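Side-chain contacts in ADP/ATP-dependent NAD(P)H-hydrate dehydratase (Bacillus subtilis, PDB 3RPZ), which dehydrates the hydrated, damaged forms of NADH and NADPH back to the normal cofactors, at the expense of ADP or ATP: residues 148-153 and 220-225; 185-188 and 192-195; 195-198 and 202-205. One frame throughout, in Å; residues are numbered along the deposited sequence.

How the contacts relate
Contact 1 joins residues 148-153, which lead on from strand 147-149, to helix 217-231, closing a loop that holds both other contacts. Within that loop, after helix 171-182, the chain enters strand 185-188 and turns back: contact 2 pairs residues 185-188 with 192-195. A second reversal gives contact 3, residues 195-198 with 202-205. The two hairpins follow one another without crossing and share I195 on the middle strand. Strand 185-188 also lies beside strand 147-149, where the backbone of L149 bonds those of V185 and V187, so the three contacts lead from the middle of the mixed sheet to strand 202-204, outermost within this chain.

Contact 1: residues 148-153 and 220-225; sequences ILTPHP and TLTGMI. With NPW (beta-6-hydroxy-1,4,5,6-tetrahydronicotinamide adenine dinucleotide phosphate), chain D.
T150, in the run that leads on from strand 147-149, meets helix 217-231 with both branches of its side chain. From CB, the hydroxyl and the methyl diverge. OG1 stands between the backbone N and the carbonyl carbon (chi1 67°) and comes within 3.8 Å of T222 OG1, too far for a direct bond. A water joins the two, 3.1 Å from T150 OG1 and 2.9 Å from T222 OG1, to which it donates. CG2 goes the other way and meets I225 CD1 tip to tip at 3.8 Å. Threonine suits this place because one short side chain serves both a bridging water and an isoleucine of the helix. D131 hydrogen-bonds T222 OG1 and, weakly, T150 OG1; T222 OG1 also bonds G218 O.

Further along, H152 turns to the bound hydrated NADPH: NE2 donates to NPW OB1 at 2.9 Å (143°), while NPW C8A of the adenine lies 3.3 Å above the plane of the H152 ring, offset toward its rim. P153 packs CG against NPW C6D at 3.6 Å. The water and D131 thus give T150 polar links to the helix, while the next few residues hold the substrate's diphosphate and adenine.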
loop_
_atom_site.group_PDB
_atom_site.type_symbol
_atom_site.label_atom_id
_atom_site.label_comp_id
_atom_site.label_asym_id
_atom_site.label_seq_id
_atom_site.Cartn_x
_atom_site.Cartn_y
_atom_site.Cartn_z
ATOM N N ILE A 148 -15.879 -24.149 -15.550
ATOM C CA ILE A 148 -16.295 -23.988 -14.164
ATOM C C ILE A 148 -17.024 -22.677 -14.020
ATOM O O ILE A 148 -16.442 -21.597 -14.215
ATOM C CB ILE A 148 -15.057 -24.036 -13.223
ATOM C CG1 ILE A 148 -14.303 -25.375 -13.346
ATOM C CG2 ILE A 148 -15.428 -23.694 -11.739
ATOM C CD1 ILE A 148 -12.779 -25.197 -13.143
ATOM N N LEU A 149 -18.343 -22.738 -13.748
ATOM C CA LEU A 149 -19.168 -21.572 -13.553
ATOM C C LEU A 149 -19.298 -21.299 -12.086
ATOM O O LEU A 149 -19.551 -22.222 -11.312
ATOM C CB LEU A 149 -20.563 -21.834 -14.158
ATOM C CG LEU A 149 -20.590 -22.392 -15.596
ATOM C CD1 LEU A 149 -22.051 -22.493 -16.046
ATOM C CD2 LEU A 149 -19.785 -21.504 -16.564
ATOM N N THR A 150 -19.199 -20.034 -11.660
ATOM C CA THR A 150 -19.241 -19.695 -10.246
ATOM C C THR A 150 -20.345 -18.697 -9.854
ATOM O O THR A 150 -20.080 -17.664 -9.277
ATOM C CB THR A 150 -17.865 -19.230 -9.745
ATOM O OG1 THR A 150 -17.521 -17.968 -10.365
ATOM C CG2 THR A 150 -16.755 -20.234 -10.025
ATOM N N PRO A 151 -21.600 -19.001 -10.182
ATOM C CA PRO A 151 -22.689 -18.113 -9.844
ATOM C C PRO A 151 -23.039 -18.053 -8.361
ATOM O O PRO A 151 -23.123 -19.071 -7.677
ATOM C CB PRO A 151 -23.861 -18.700 -10.611
ATOM C CG PRO A 151 -23.587 -20.174 -10.589
ATOM C CD PRO A 151 -22.090 -20.241 -10.794
ATOM N N HIS A 152 -23.373 -16.851 -7.914
ATOM C CA HIS A 152 -24.249 -16.739 -6.760
ATOM C C HIS A 152 -25.685 -16.959 -7.213
ATOM O O HIS A 152 -25.972 -17.087 -8.414
ATOM C CB HIS A 152 -24.030 -15.425 -6.006
ATOM C CG HIS A 152 -24.319 -14.192 -6.794
ATOM N ND1 HIS A 152 -25.494 -13.977 -7.506
ATOM C CD2 HIS A 152 -23.599 -13.052 -6.894
ATOM C CE1 HIS A 152 -25.426 -12.777 -8.077
ATOM N NE2 HIS A 152 -24.295 -12.182 -7.699
ATOM N N PRO A 153 -26.641 -17.055 -6.292
ATOM C CA PRO A 153 -28.017 -17.387 -6.711
ATOM C C PRO A 153 -28.639 -16.415 -7.745
ATOM O O PRO A 153 -29.402 -16.843 -8.572
ATOM C CB PRO A 153 -28.776 -17.415 -5.374
ATOM C CG PRO A 153 -27.759 -17.944 -4.446
ATOM C CD PRO A 153 -26.455 -17.267 -4.854
ATOM N N THR A 220 -12.338 -12.557 -5.249
ATOM C CA THR A 220 -11.219 -13.256 -4.685
ATOM C C THR A 220 -11.304 -14.791 -4.951
ATOM O O THR A 220 -10.321 -15.452 -5.285
ATOM C CB THR A 220 -11.155 -12.968 -3.195
ATOM O OG1 THR A 220 -10.941 -11.567 -2.972
ATOM C CG2 THR A 220 -10.037 -13.751 -2.518
ATOM N N LEU A 221 -12.485 -15.378 -4.697
ATOM C CA LEU A 221 -12.670 -16.805 -4.903
ATOM C C LEU A 221 -12.323 -17.210 -6.330
ATOM O O LEU A 221 -11.637 -18.221 -6.532
ATOM C CB LEU A 221 -14.089 -17.261 -4.526
ATOM C CG LEU A 221 -14.362 -18.711 -4.845
ATOM C CD1 LEU A 221 -13.528 -19.650 -3.992
ATOM C CD2 LEU A 221 -15.868 -19.007 -4.647
ATOM N N THR A 222 -12.787 -16.462 -7.334
ATOM C CA THR A 222 -12.478 -16.811 -8.721
ATOM C C THR A 222 -10.982 -16.927 -8.926
ATOM O O THR A 222 -10.466 -17.841 -9.545
ATOM C CB THR A 222 -13.079 -15.760 -9.632
ATOM O OG1 THR A 222 -14.499 -15.883 -9.529
ATOM C CG2 THR A 222 -12.649 -15.938 -11.092
ATOM N N GLY A 223 -10.259 -15.971 -8.363
ATOM C CA GLY A 223 -8.790 -16.036 -8.422
ATOM C C GLY A 223 -8.190 -17.228 -7.719
ATOM O O GLY A 223 -7.277 -17.897 -8.237
ATOM N N MET A 224 -8.693 -17.531 -6.534
ATOM C CA MET A 224 -8.204 -18.707 -5.818
ATOM C C MET A 224 -8.400 -20.009 -6.631
ATOM O O MET A 224 -7.514 -20.853 -6.724
ATOM C CB MET A 224 -8.833 -18.814 -4.447
ATOM C CG MET A 224 -8.390 -17.754 -3.509
ATOM S SD MET A 224 -9.197 -17.828 -1.885
ATOM C CE MET A 224 -8.750 -19.444 -1.322
ATOM N N ILE A 225 -9.578 -20.159 -7.249
ATOM C CA ILE A 225 -9.811 -21.322 -8.109
ATOM C C ILE A 225 -8.791 -21.347 -9.264
ATOM O O ILE A 225 -8.204 -22.389 -9.564
ATOM C CB ILE A 225 -11.222 -21.354 -8.651
ATOM C CG1 ILE A 225 -12.243 -21.427 -7.513
ATOM C CG2 ILE A 225 -11.457 -22.598 -9.491
ATOM C CD1 ILE A 225 -13.737 -21.207 -7.943
HETATM P P NPW D . -31.027 -9.414 -3.408
HETATM O O1 NPW D . -31.324 -8.235 -4.307
HETATM O O2 NPW D . -30.046 -9.203 -2.301
HETATM O O3 NPW D . -32.281 -10.148 -2.900
HETATM P PA NPW D . -25.450 -8.689 -9.155
HETATM P PB NPW D . -22.783 -8.416 -8.025
HETATM C C1A NPW D . -28.819 -11.709 -5.673
HETATM C C1B NPW D . -18.629 -6.993 -9.728
HETATM N N1C NPW D . -18.074 -6.669 -8.435
HETATM N N1D NPW D . -29.113 -15.301 -2.054
HETATM C C2A NPW D . -29.199 -10.353 -5.079
HETATM O O2A NPW D . -30.408 -10.552 -4.376
HETATM C C2B NPW D . -18.802 -8.492 -9.996
HETATM O O2B NPW D . -17.586 -9.135 -10.281
HETATM C C2C NPW D . -17.054 -5.874 -8.251
HETATM C C2D NPW D . -30.083 -14.631 -2.693
HETATM C C3A NPW D . -29.347 -9.483 -6.316
HETATM O O3A NPW D . -30.617 -9.664 -6.976
HETATM C C3B NPW D . -19.753 -8.393 -11.206
HETATM O O3B NPW D . -18.947 -8.155 -12.368
HETATM C C3C NPW D . -16.487 -5.353 -7.201
HETATM N N3D NPW D . -29.961 -13.687 -3.641
HETATM C C4B NPW D . -20.589 -7.151 -10.867
HETATM O O4B NPW D . -19.925 -6.429 -9.790
HETATM C C4C NPW D . -17.155 -5.678 -5.870
HETATM C C4D NPW D . -28.673 -13.479 -3.943
HETATM O O4D NPW D . -28.020 -11.375 -6.812
HETATM C C4E NPW D . -28.248 -10.041 -7.199
HETATM C C5A NPW D . -27.564 -14.104 -3.310
HETATM C C5B NPW D . -22.010 -7.487 -10.405
HETATM O O5B NPW D . -21.984 -8.524 -9.421
HETATM C C5C NPW D . -18.601 -6.070 -6.115
HETATM C C5E NPW D . -26.924 -9.293 -7.033
HETATM O O5E NPW D . -26.051 -9.694 -8.082
HETATM C C6C NPW D . -18.714 -7.189 -7.187
HETATM O O6C NPW D . -18.087 -8.407 -6.798
HETATM C C6D NPW D . -27.800 -15.090 -2.295
HETATM N N6D NPW D . -26.879 -15.769 -1.631
HETATM N N7A NPW D . -26.344 -13.651 -3.772
HETATM C C7C NPW D . -15.270 -4.595 -7.235
HETATM N N7C NPW D . -14.763 -4.153 -6.094
HETATM O O7C NPW D . -14.730 -4.317 -8.336
HETATM C C8A NPW D . -26.703 -12.698 -4.716
HETATM N N9A NPW D . -28.121 -12.639 -4.790
HETATM O OA1 NPW D . -26.401 -7.631 -9.529
HETATM O OA2 NPW D . -24.982 -9.653 -10.126
HETATM O OA3 NPW D . -24.257 -7.925 -8.393
HETATM O OB1 NPW D . -22.733 -9.765 -7.460
HETATM O OB2 NPW D . -22.254 -7.281 -7.206
HETATM O O HOH W 1 -16.494 -16.772 -7.687
#

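Contact 2: residues 185-188 and 192-195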
loop_
_atom_site.group_PDB
_atom_site.type_symbol
_atom_site.label_atom_id
_atom_site.label_comp_id
_atom_site.label_asym_id
_atom_site.label_seq_id
_atom_site.Cartn_x
_atom_site.Cartn_y
_atom_site.Cartn_z
ATOM N N VAL A 185 -18.955 -27.616 -14.593
ATOM C CA VAL A 185 -18.924 -27.552 -13.142
ATOM C C VAL A 185 -19.784 -26.346 -12.750
ATOM O O VAL A 185 -19.684 -25.284 -13.401
ATOM C CB VAL A 185 -17.497 -27.403 -12.593
ATOM C CG1 VAL A 185 -17.494 -27.402 -11.039
ATOM C CG2 VAL A 185 -16.603 -28.531 -13.149
ATOM N N ILE A 186 -20.556 -26.442 -11.665
ATOM C CA ILE A 186 -21.250 -25.278 -11.104
ATOM C C ILE A 186 -20.913 -25.178 -9.649
ATOM O O ILE A 186 -21.212 -26.106 -8.879
ATOM C CB ILE A 186 -22.784 -25.308 -11.308
ATOM C CG1 ILE A 186 -23.111 -25.344 -12.786
ATOM C CG2 ILE A 186 -23.427 -24.032 -10.676
ATOM C CD1 ILE A 186 -24.577 -25.358 -13.117
ATOM N N VAL A 187 -20.302 -24.058 -9.254
ATOM C CA VAL A 187 -20.044 -23.677 -7.887
ATOM C C VAL A 187 -21.145 -22.691 -7.550
ATOM O O VAL A 187 -21.072 -21.531 -7.912
ATOM C CB VAL A 187 -18.661 -23.048 -7.691
ATOM C CG1 VAL A 187 -18.461 -22.649 -6.244
ATOM C CG2 VAL A 187 -17.565 -23.999 -8.165
ATOM N N LEU A 188 -22.219 -23.192 -6.939
ATOM C CA LEU A 188 -23.369 -22.372 -6.585
ATOM C C LEU A 188 -23.124 -21.818 -5.192
ATOM O O LEU A 188 -23.245 -22.544 -4.166
ATOM C CB LEU A 188 -24.675 -23.159 -6.640
ATOM C CG LEU A 188 -25.908 -22.423 -6.140
ATOM C CD1 LEU A 188 -26.176 -21.182 -7.018
ATOM C CD2 LEU A 188 -27.148 -23.323 -6.107
ATOM N N GLN A 192 -23.184 -22.870 2.668
ATOM C CA GLN A 192 -23.113 -24.225 2.158
ATOM C C GLN A 192 -23.069 -24.225 0.654
ATOM O O GLN A 192 -23.990 -24.711 -0.016
ATOM C CB GLN A 192 -24.229 -25.115 2.716
ATOM C CG GLN A 192 -24.171 -25.200 4.229
ATOM C CD GLN A 192 -25.055 -26.281 4.802
ATOM O OE1 GLN A 192 -26.081 -26.640 4.235
ATOM N NE2 GLN A 192 -24.684 -26.761 5.949
ATOM N N THR A 193 -22.011 -23.631 0.120
ATOM C CA THR A 193 -21.789 -23.616 -1.312
ATOM C C THR A 193 -21.888 -25.041 -1.856
ATOM O O THR A 193 -21.319 -25.983 -1.274
ATOM C CB THR A 193 -20.425 -22.975 -1.642
ATOM O OG1 THR A 193 -20.523 -21.548 -1.430
ATOM C CG2 THR A 193 -19.998 -23.217 -3.125
ATOM N N VAL A 194 -22.550 -25.183 -2.985
ATOM C CA VAL A 194 -22.657 -26.476 -3.681
ATOM C C VAL A 194 -21.635 -26.543 -4.790
ATOM O O VAL A 194 -21.499 -25.563 -5.566
ATOM C CB VAL A 194 -24.050 -26.705 -4.320
ATOM C CG1 VAL A 194 -24.148 -28.122 -4.922
ATOM C CG2 VAL A 194 -25.146 -26.497 -3.314
ATOM N N ILE A 195 -20.827 -27.598 -4.845
ATOM C CA ILE A 195 -19.911 -27.824 -5.953
ATOM C C ILE A 195 -20.418 -29.029 -6.716
ATOM O O ILE A 195 -20.295 -30.170 -6.255
ATOM C CB ILE A 195 -18.460 -28.046 -5.486
ATOM C CG1 ILE A 195 -17.975 -26.931 -4.550
ATOM C CG2 ILE A 195 -17.518 -28.156 -6.738
ATOM C CD1 ILE A 195 -18.245 -27.143 -3.055
#
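L188 and V194 exchange two backbone hydrogen bonds, the hydrogen-bonded pair of an antiparallel ladder. L188 N gives its hydrogen to V194 O at 2.8 Å, with an angle of 145° at the hydrogen. The return bond, V194 N to L188 O, is 3.0 Å long and straighter at 160°. Weaker CA-H...O contacts reach the same two oxygens: V187 CA lies 3.3 Å from V194 O, and T193 CA approaches L188 O.

Around this polar core the side chains pack on both faces of the hairpin formed by strands 185-188 and 194-196. V187 and I195 make the neighbouring non-hydrogen-bonded pair, with V187 CG2 4.4 Å from I195 CG2; V185 CG1 reaches the same methyl. On the other face L188 CB meets V194 CB at 4.3 Å. Branched aliphatic residues suit these buried positions, since helix 235-256 packs against V187 and I195 while A175 of helix 171-182 lies against L188 and V194.

T193 fits the turn end by its two unlike branches. With OG1 beside the backbone N (chi1 -73°), CG2 lies anti to that N and touches V187 CG1 at 3.5 Å, whereas OG1 bonds G190 O within the connection between the strands. T193 also touches the bound AMP. The methyl packs on V187 and the hydroxyl ties back to the turn, which is consistent with a fixed rotamer for a residue that lines the AMP pocket.

Contact 3: residues 195-198 and 202-205; sequences IAFP and CWLN
The planes of the F197 and W203 rings stand nearly perpendicular, with F197 CE2 4.1 Å from W203 CD1. Seen from the phenyl ring, that indole carbon is at the edge, near the plane; I195 O likewise lies near the plane of the indole, at its edge. Both aromatic stems leave the backbone anti to the carbonyl carbon (chi1 -67° for F197 and -59° for W203), which places each ring beside its own backbone N. W203 shares its face of the hairpin with I195, and the ring of F197 reaches back toward W203. Outside partners complete the cluster: K236 makes a cation-pi contact with F197, and W9 and H13 meet W203 edge-to-face. Large flat residues suit this place because they offer both pi faces and C-H edges to these neighbours.

The rings belong to an antiparallel beta hairpin in which strand 202-204 is the outermost strand of the sheet within this chain. I195 and W203 form its hydrogen-bonded pair. I195 N donates to W203 O at 2.9 Å (168°), and W203 N returns a bond of 3.0 Å to I195 O; C202 CA adds a CA-H...O contact to that same oxygen.

A196 and C202 occupy the next, non-hydrogen-bonded pair and point to the face opposite I195 and W203. Small side chains suit this spot, under helix 171-182, and A196 CB rests 4.0 Å from C202 SG. Toward the other end, the long arm of I195 brings CD1 to 4.1 Å from N205 CB, alongside the aliphatic root of the asparagine, whose amide ND2 bonds T207 OG1.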
loop_
_atom_site.group_PDB
_atom_site.type_symbol
_atom_site.label_atom_id
_atom_site.label_comp_id
_atom_site.label_asym_id
_atom_site.label_seq_id
_atom_site.Cartn_x
_atom_site.Cartn_y
_atom_site.Cartn_z
ATOM N N ILE A 195 -20.827 -27.598 -4.845
ATOM C CA ILE A 195 -19.911 -27.824 -5.953
ATOM C C ILE A 195 -20.418 -29.029 -6.716
ATOM O O ILE A 195 -20.295 -30.170 -6.255
ATOM C CB ILE A 195 -18.460 -28.046 -5.486
ATOM C CG1 ILE A 195 -17.975 -26.931 -4.550
ATOM C CG2 ILE A 195 -17.518 -28.156 -6.738
ATOM C CD1 ILE A 195 -18.245 -27.143 -3.055
ATOM N N ALA A 196 -21.049 -28.784 -7.864
ATOM C CA ALA A 196 -21.668 -29.803 -8.687
ATOM C C ALA A 196 -20.874 -30.031 -9.960
ATOM O O ALA A 196 -20.606 -29.094 -10.694
ATOM C CB ALA A 196 -23.096 -29.438 -9.009
ATOM N N PHE A 197 -20.480 -31.283 -10.201
ATOM C CA PHE A 197 -19.683 -31.674 -11.354
ATOM C C PHE A 197 -20.599 -32.300 -12.413
ATOM O O PHE A 197 -21.601 -32.919 -12.070
ATOM C CB PHE A 197 -18.568 -32.640 -10.920
ATOM C CG PHE A 197 -17.544 -31.998 -10.048
ATOM C CD1 PHE A 197 -16.561 -31.217 -10.587
ATOM C CD2 PHE A 197 -17.630 -32.092 -8.688
ATOM C CE1 PHE A 197 -15.658 -30.565 -9.775
ATOM C CE2 PHE A 197 -16.728 -31.440 -7.882
ATOM C CZ PHE A 197 -15.736 -30.694 -8.407
ATOM N N PRO A 198 -20.215 -32.135 -13.684
ATOM C CA PRO A 198 -21.117 -32.581 -14.744
ATOM C C PRO A 198 -21.164 -34.087 -14.865
ATOM O O PRO A 198 -22.040 -34.627 -15.574
ATOM C CB PRO A 198 -20.554 -31.916 -15.970
ATOM C CG PRO A 198 -19.104 -31.592 -15.646
ATOM C CD PRO A 198 -19.071 -31.338 -14.176
ATOM N N CYS A 202 -21.132 -34.457 -6.485
ATOM C CA CYS A 202 -21.532 -33.205 -5.888
ATOM C C CYS A 202 -21.130 -33.188 -4.429
ATOM O O CYS A 202 -21.175 -34.216 -3.733
ATOM C CB CYS A 202 -23.010 -33.045 -6.051
ATOM S SG CYS A 202 -23.739 -31.469 -5.662
ATOM N N TRP A 203 -20.718 -32.008 -3.976
ATOM C CA TRP A 203 -20.258 -31.774 -2.608
ATOM C C TRP A 203 -20.846 -30.481 -2.090
ATOM O O TRP A 203 -21.244 -29.604 -2.854
ATOM C CB TRP A 203 -18.734 -31.696 -2.550
ATOM C CG TRP A 203 -18.027 -32.911 -3.029
ATOM C CD1 TRP A 203 -17.711 -33.249 -4.348
ATOM C CD2 TRP A 203 -17.525 -33.978 -2.230
ATOM N NE1 TRP A 203 -17.035 -34.426 -4.377
ATOM C CE2 TRP A 203 -16.903 -34.904 -3.103
ATOM C CE3 TRP A 203 -17.535 -34.243 -0.869
ATOM C CZ2 TRP A 203 -16.295 -36.052 -2.647
ATOM C CZ3 TRP A 203 -16.901 -35.388 -0.412
ATOM C CH2 TRP A 203 -16.328 -36.285 -1.300
ATOM N N LEU A 204 -20.905 -30.376 -0.760
ATOM C CA LEU A 204 -21.206 -29.121 -0.054
ATOM C C LEU A 204 -19.940 -28.642 0.617
ATOM O O LEU A 204 -19.172 -29.435 1.151
ATOM C CB LEU A 204 -22.294 -29.300 0.991
ATOM C CG LEU A 204 -23.652 -29.781 0.502
ATOM C CD1 LEU A 204 -24.648 -29.815 1.686
ATOM C CD2 LEU A 204 -24.213 -28.916 -0.633
ATOM N N ASN A 205 -19.785 -27.326 0.679
ATOM C CA ASN A 205 -18.664 -26.738 1.382
ATOM C C ASN A 205 -19.041 -26.403 2.818
ATOM O O ASN A 205 -20.044 -25.712 3.026
ATOM C CB ASN A 205 -18.238 -25.440 0.724
ATOM C CG ASN A 205 -16.986 -24.916 1.379
ATOM O OD1 ASN A 205 -15.970 -25.590 1.406
ATOM N ND2 ASN A 205 -17.066 -23.718 1.937
#